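Local coordinates for protein EreC (PDB 6XCQ) that probably hydrolyses the macrolactone ester of erythromycin and related macrolides, the reaction by which esterases of this family confer resistance to these antibiotics, at residues Glu209-Thr212 with Ala213-Glu216; Asn241-Leu244 with Phe245-Ser249. The protein carries 1 engineered substitution. All coordinates share one frame; numbering follows the deposited sequence. Where two conformers were deposited one is given.

Both interactions lie at helix N-termini of the erythromycin esterase family region, met one after the other along the chain. Interaction 1 (209-212 with 213-216) begins helix 212-231 after the loop that follows helix 200-208; interaction 2 (241-244 with 245-249) begins helix 244-267 after the loop that follows helix 233-236. Their centres lie about 30 Å apart and their nearest atoms about 18 Å apart, which excludes direct contact. Each is a surface contact, its centre about 29 Å and 24 Å, respectively, from the centre of the chain. The chemistry differs: in the conformer described, a glutamine side chain reaches back to the backbone in interaction 1, whereas in interaction 2 a carboxylate gathers an arginine and, at longer range, a lysine.

Interaction 1. Residues Glu209-Thr212 with Ala213-Glu216; sequences EMET and AQQE
Glu211 O accepts from Gln215 N at 3.1 Å, the i to i+4 bond that opens helix 212-231 with Glu211 as N-cap residue. The next such bond runs from Glu216 N to Thr212 O at 2.9 Å. Gln214, three residues after the N-cap, sends its side chain back across this start: its OE1 takes the backbone N-H of Glu211 at 3.0 Å, in the carbonyl plane and on a lone pair. This is the N3-to-N-cap half of a capping box; the Glu211 side chain leads away. The bond is provisional, because Gln214 was modelled in two conformers and the one described needs a nearly eclipsed chi1 of -10°. In it, Gln214 CG lies 3.5 Å from Glu211 CB. Met210, its chain bent at chi3, brings CE to 3.7 Å from Gln214 CB, while its side chain also touches Ser194 and Ile195 in a loop. Gln215 packs CG 3.9 Å from Met210 CB, and its NE2 donates to Trp207 O, back toward helix 200-208. Thr212 CG2 runs alongside Glu216, 3.8 Å from OE2. The Gln215 amide thus ties the helix start firmly to the preceding chain; Gln214 adds a second tie only in the conformer described.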
ATOM      1  N   GLU A 209     -11.834  21.338  -9.834  1.00 27.17           N
ATOM      2  CA  GLU A 209     -12.024  22.352 -10.864  1.00 29.09           C
ATOM      3  C   GLU A 209     -13.103  21.974 -11.877  1.00 40.12           C
ATOM      4  O   GLU A 209     -13.563  22.843 -12.628  1.00 30.09           O
ATOM      5  CB  GLU A 209     -10.694  22.615 -11.570  1.00 26.62           C
ATOM      6  CG  GLU A 209      -9.765  23.509 -10.755  1.00 47.13           C
ATOM      7  CD  GLU A 209      -8.315  23.411 -11.184  1.00 49.78           C
ATOM      8  OE1 GLU A 209      -7.440  23.836 -10.397  1.00 58.45           O
ATOM      9  OE2 GLU A 209      -8.046  22.907 -12.299  1.00 61.63           O
ATOM     10  N   MET A 210     -13.518  20.707 -11.917  1.00 26.24           N
ATOM     11  CA  MET A 210     -14.616  20.317 -12.792  1.00 28.94           C
ATOM     12  C   MET A 210     -15.944  20.799 -12.220  1.00 23.08           C
ATOM     13  O   MET A 210     -16.124  20.905 -11.005  1.00 26.14           O
ATOM     14  CB  MET A 210     -14.655  18.793 -12.974  1.00 22.70           C
ATOM     15  CG  MET A 210     -13.437  18.194 -13.660  1.00 37.39           C
ATOM     16  SD  MET A 210     -13.518  16.388 -13.815  1.00 39.02           S
ATOM     17  CE  MET A 210     -15.108  16.222 -14.615  1.00 31.19           C
ATOM     18  N   GLU A 211     -16.882  21.092 -13.111  1.00 24.21           N
ATOM     19  CA  GLU A 211     -18.243  21.371 -12.681  1.00 19.75           C
ATOM     20  C   GLU A 211     -18.846  20.132 -12.030  1.00 27.41           C
ATOM     21  O   GLU A 211     -18.533  18.999 -12.397  1.00 32.22           O
ATOM     22  CB  GLU A 211     -19.098  21.807 -13.878  1.00 32.20           C
ATOM     23  CG  GLU A 211     -18.770  23.202 -14.392  1.00 50.21           C
ATOM     24  CD  GLU A 211     -19.123  24.284 -13.380  1.00 74.37           C
ATOM     25  OE1 GLU A 211     -18.203  24.970 -12.883  1.00 63.52           O
ATOM     26  OE2 GLU A 211     -20.328  24.447 -13.079  1.00 76.85           O
ATOM     27  N   THR A 212     -19.736  20.358 -11.065  1.00 26.17           N
ATOM     28  CA  THR A 212     -20.366  19.239 -10.372  1.00 28.47           C
ATOM     29  C   THR A 212     -21.093  18.320 -11.347  1.00 33.14           C
ATOM     30  O   THR A 212     -21.044  17.093 -11.205  1.00 27.94           O
ATOM     31  CB  THR A 212     -21.328  19.762  -9.306  1.00 29.13           C
ATOM     32  OG1 THR A 212     -20.581  20.439  -8.288  1.00 34.66           O
ATOM     33  CG2 THR A 212     -22.086  18.621  -8.667  1.00 34.73           C
ATOM     34  N   ALA A 213     -21.754  18.891 -12.358  1.00 30.73           N
ATOM     35  CA  ALA A 213     -22.507  18.062 -13.294  1.00 21.57           C
ATOM     36  C   ALA A 213     -21.590  17.162 -14.112  1.00 29.60           C
ATOM     37  O   ALA A 213     -21.949  16.016 -14.402  1.00 36.58           O
ATOM     38  CB  ALA A 213     -23.361  18.932 -14.216  1.00 29.64           C
ATOM     39  N   GLN A 214     -20.406  17.646 -14.503  0.53 27.31           N
ATOM     40  CA  GLN A 214     -19.490  16.751 -15.209  0.53 29.83           C
ATOM     41  C   GLN A 214     -18.930  15.677 -14.286  0.53 30.52           C
ATOM     42  O   GLN A 214     -18.677  14.555 -14.738  0.53 25.24           O
ATOM     43  CB  GLN A 214     -18.334  17.516 -15.852  0.53 31.18           C
ATOM     44  CG  GLN A 214     -18.462  19.010 -15.864  0.53 37.46           C
ATOM     45  CD  GLN A 214     -17.290  19.660 -16.571  0.53 36.64           C
ATOM     46  OE1 GLN A 214     -16.510  20.400 -15.968  0.53 35.81           O
ATOM     47  NE2 GLN A 214     -17.156  19.376 -17.861  0.53 39.61           N
ATOM     48  N   GLN A 215     -18.707  16.000 -13.005  1.00 25.47           N
ATOM     49  CA  GLN A 215     -18.281  14.974 -12.055  1.00 24.14           C
ATOM     50  C   GLN A 215     -19.325  13.870 -11.942  1.00 26.98           C
ATOM     51  O   GLN A 215     -19.005  12.678 -12.019  1.00 19.50           O
ATOM     52  CB  GLN A 215     -18.033  15.588 -10.672  1.00 22.28           C
ATOM     53  CG  GLN A 215     -16.882  16.608 -10.596  1.00 18.66           C
ATOM     54  CD  GLN A 215     -16.809  17.320  -9.238  1.00 29.60           C
ATOM     55  OE1 GLN A 215     -17.789  17.364  -8.491  1.00 28.06           O
ATOM     56  NE2 GLN A 215     -15.647  17.886  -8.924  1.00 25.28           N
ATOM     57  N   GLU A 216     -20.582  14.259 -11.733  1.00 21.31           N
ATOM     58  CA  GLU A 216     -21.645  13.285 -11.558  1.00 24.03           C
ATOM     59  C   GLU A 216     -21.936  12.538 -12.850  1.00 26.27           C
ATOM     60  O   GLU A 216     -22.241  11.342 -12.810  1.00 23.70           O
ATOM     61  CB  GLU A 216     -22.885  13.981 -11.015  1.00 24.04           C
ATOM     62  CG  GLU A 216     -22.714  14.252  -9.536  1.00 36.66           C
ATOM     63  CD  GLU A 216     -23.740  15.198  -8.961  1.00 40.29           C
ATOM     64  OE1 GLU A 216     -24.511  15.799  -9.737  1.00 42.92           O
ATOM     65  OE2 GLU A 216     -23.761  15.339  -7.718  1.00 44.98           O
TER

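Interaction 2. Residues Asn241-Leu244 with Phe245-Ser249; sequences NSDL and FRKAS
Asp243 is the N-cap residue of helix 244-267, and its side chain, instead of capping a backbone N-H, forms a salt-bridge network with Arg246 and Lys247. A type II' turn from Asn241 to Leu244 leads into the helix, whose first i to i+4 bonds are Lys247 N to Asp243 O at 3.1 Å and Ala248 N to Leu244 O at 2.9 Å. Lys247 can be followed outward. Its CB sits near both Asp243 O and Leu244 O; CG approaches Asp243 O to 3.5 Å. From there the chain is extended: CD passes the Asp243 carboxylate, CE comes within 3.3 Å of OD2, and NZ makes a long salt bridge to the same OD2 at 3.8 Å. Arg246 was modelled in two conformers, so its part is provisional: in the one described, bent at chi2 and chi3, NH2 makes the closer salt bridge to OD2, at 3.2 Å, with carboxylate and guanidinium planes 76° apart, Lys247 CG lies over one guanidinium face toward its rim, and NH1 pairs with Asp250. Asp243 is placed for both partners by a chi1 of 61°, which sets CG between its backbone N and carbonyl carbon. Leu244 and Lys247 touch helix 164-177 through Ile177 and Ile173. A water bridges the turn to the helix, accepting from Phe245 N and donating to Ser242 O, 2.9 Å from each.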
ATOM      1  N   ASN A 241     -11.978 -14.608 -25.735  1.00 18.02           N
ATOM      2  CA  ASN A 241     -11.655 -13.373 -25.028  1.00 24.69           C
ATOM      3  C   ASN A 241     -10.597 -13.557 -23.949  1.00 20.74           C
ATOM      4  O   ASN A 241     -10.254 -12.577 -23.284  1.00 18.84           O
ATOM      5  CB  ASN A 241     -12.907 -12.769 -24.375  1.00 18.97           C
ATOM      6  CG  ASN A 241     -13.874 -12.190 -25.390  1.00 20.46           C
ATOM      7  OD1 ASN A 241     -13.538 -12.019 -26.563  1.00 18.63           O
ATOM      8  ND2 ASN A 241     -15.082 -11.883 -24.943  1.00 15.23           N
ATOM      9  N   SER A 242     -10.106 -14.775 -23.721  1.00 15.98           N
ATOM     10  CA  SER A 242      -9.027 -14.985 -22.751  1.00 27.10           C
ATOM     11  C   SER A 242      -9.471 -14.386 -21.415  1.00 24.70           C
ATOM     12  O   SER A 242     -10.631 -14.568 -21.014  1.00 22.91           O
ATOM     13  CB  SER A 242      -7.744 -14.407 -23.341  1.00 24.96           C
ATOM     14  OG  SER A 242      -6.640 -14.565 -22.467  1.00 29.80           O
ATOM     15  N   ASP A 243      -8.617 -13.645 -20.716  1.00 24.16           N
ATOM     16  CA  ASP A 243      -8.971 -13.024 -19.446  1.00 27.57           C
ATOM     17  C   ASP A 243      -9.384 -11.564 -19.604  1.00 21.12           C
ATOM     18  O   ASP A 243      -9.275 -10.784 -18.650  1.00 18.37           O
ATOM     19  CB  ASP A 243      -7.805 -13.143 -18.453  1.00 27.38           C
ATOM     20  CG  ASP A 243      -6.525 -12.447 -18.944  1.00 34.79           C
ATOM     21  OD1 ASP A 243      -6.448 -12.033 -20.129  1.00 28.64           O
ATOM     22  OD2 ASP A 243      -5.585 -12.318 -18.131  1.00 45.06           O
ATOM     23  N   LEU A 244      -9.860 -11.169 -20.790  1.00 18.14           N
ATOM     24  CA  LEU A 244     -10.133  -9.751 -21.015  1.00 22.71           C
ATOM     25  C   LEU A 244     -11.358  -9.270 -20.240  1.00 18.41           C
ATOM     26  O   LEU A 244     -11.409  -8.100 -19.845  1.00 20.55           O
ATOM     27  CB  LEU A 244     -10.297  -9.460 -22.510  1.00 22.90           C
ATOM     28  CG  LEU A 244      -9.092  -9.647 -23.446  1.00 25.23           C
ATOM     29  CD1 LEU A 244      -9.474  -9.272 -24.879  1.00 16.16           C
ATOM     30  CD2 LEU A 244      -7.924  -8.818 -22.982  1.00 23.52           C
ATOM     31  N   PHE A 245     -12.354 -10.132 -20.014  1.00 18.00           N
ATOM     32  CA  PHE A 245     -13.488  -9.713 -19.196  1.00 18.94           C
ATOM     33  C   PHE A 245     -13.033  -9.353 -17.782  1.00 15.18           C
ATOM     34  O   PHE A 245     -13.425  -8.316 -17.233  1.00 17.89           O
ATOM     35  CB  PHE A 245     -14.569 -10.798 -19.129  1.00 14.46           C
ATOM     36  CG  PHE A 245     -15.579 -10.536 -18.050  1.00 17.49           C
ATOM     37  CD1 PHE A 245     -16.557  -9.564 -18.224  1.00 16.31           C
ATOM     38  CD2 PHE A 245     -15.498 -11.183 -16.829  1.00 21.57           C
ATOM     39  CE1 PHE A 245     -17.464  -9.280 -17.204  1.00 18.87           C
ATOM     40  CE2 PHE A 245     -16.397 -10.901 -15.805  1.00 25.21           C
ATOM     41  CZ  PHE A 245     -17.380  -9.957 -15.996  1.00 16.07           C
ATOM     42  N   ARG A 246     -12.214 -10.216 -17.178  0.58 20.17           N
ATOM     43  CA  ARG A 246     -11.711  -9.976 -15.826  0.58 21.49           C
ATOM     44  C   ARG A 246     -10.893  -8.695 -15.760  0.58 22.73           C
ATOM     45  O   ARG A 246     -11.019  -7.912 -14.807  0.58 15.47           O
ATOM     46  CB  ARG A 246     -10.869 -11.170 -15.372  0.58 22.37           C
ATOM     47  CG  ARG A 246     -10.557 -11.217 -13.879  0.58 27.28           C
ATOM     48  CD  ARG A 246      -9.228 -10.549 -13.542  0.58 26.20           C
ATOM     49  NE  ARG A 246      -8.106 -11.106 -14.290  0.58 33.41           N
ATOM     50  CZ  ARG A 246      -6.963 -10.460 -14.491  0.58 30.17           C
ATOM     51  NH1 ARG A 246      -6.794  -9.241 -13.995  0.58 31.08           N
ATOM     52  NH2 ARG A 246      -5.990 -11.029 -15.185  0.58 31.99           N
ATOM     53  N   LYS A 247     -10.029  -8.472 -16.754  1.00 18.74           N
ATOM     54  CA  LYS A 247      -9.237  -7.244 -16.769  1.00 17.39           C
ATOM     55  C   LYS A 247     -10.130  -6.025 -16.930  1.00 22.82           C
ATOM     56  O   LYS A 247      -9.939  -5.027 -16.230  1.00 17.33           O
ATOM     57  CB  LYS A 247      -8.170  -7.287 -17.866  1.00 18.70           C
ATOM     58  CG  LYS A 247      -7.092  -8.320 -17.607  1.00 19.49           C
ATOM     59  CD  LYS A 247      -6.004  -8.288 -18.672  1.00 35.29           C
ATOM     60  CE  LYS A 247      -4.784  -9.079 -18.222  1.00 36.39           C
ATOM     61  NZ  LYS A 247      -3.742  -9.153 -19.272  1.00 41.31           N
ATOM     62  N   ALA A 248     -11.139  -6.088 -17.822  1.00 17.14           N
ATOM     63  CA  ALA A 248     -12.049  -4.947 -17.952  1.00 14.18           C
ATOM     64  C   ALA A 248     -12.778  -4.676 -16.644  1.00 18.23           C
ATOM     65  O   ALA A 248     -12.898  -3.519 -16.211  1.00 18.67           O
ATOM     66  CB  ALA A 248     -13.066  -5.176 -19.080  1.00 14.31           C
ATOM     67  N   SER A 249     -13.261  -5.735 -15.994  1.00 13.39           N
ATOM     68  CA  SER A 249     -13.962  -5.570 -14.727  1.00 17.21           C
ATOM     69  C   SER A 249     -13.055  -4.958 -13.666  1.00 19.91           C
ATOM     70  O   SER A 249     -13.499  -4.128 -12.866  1.00 15.35           O
ATOM     71  CB  SER A 249     -14.502  -6.916 -14.259  1.00 17.22           C
ATOM     72  OG  SER A 249     -15.287  -7.490 -15.288  1.00 33.76           O
TER
HETATM   73  O   HOH W   1     -12.927 -12.881 -20.890  1.00 23.37           O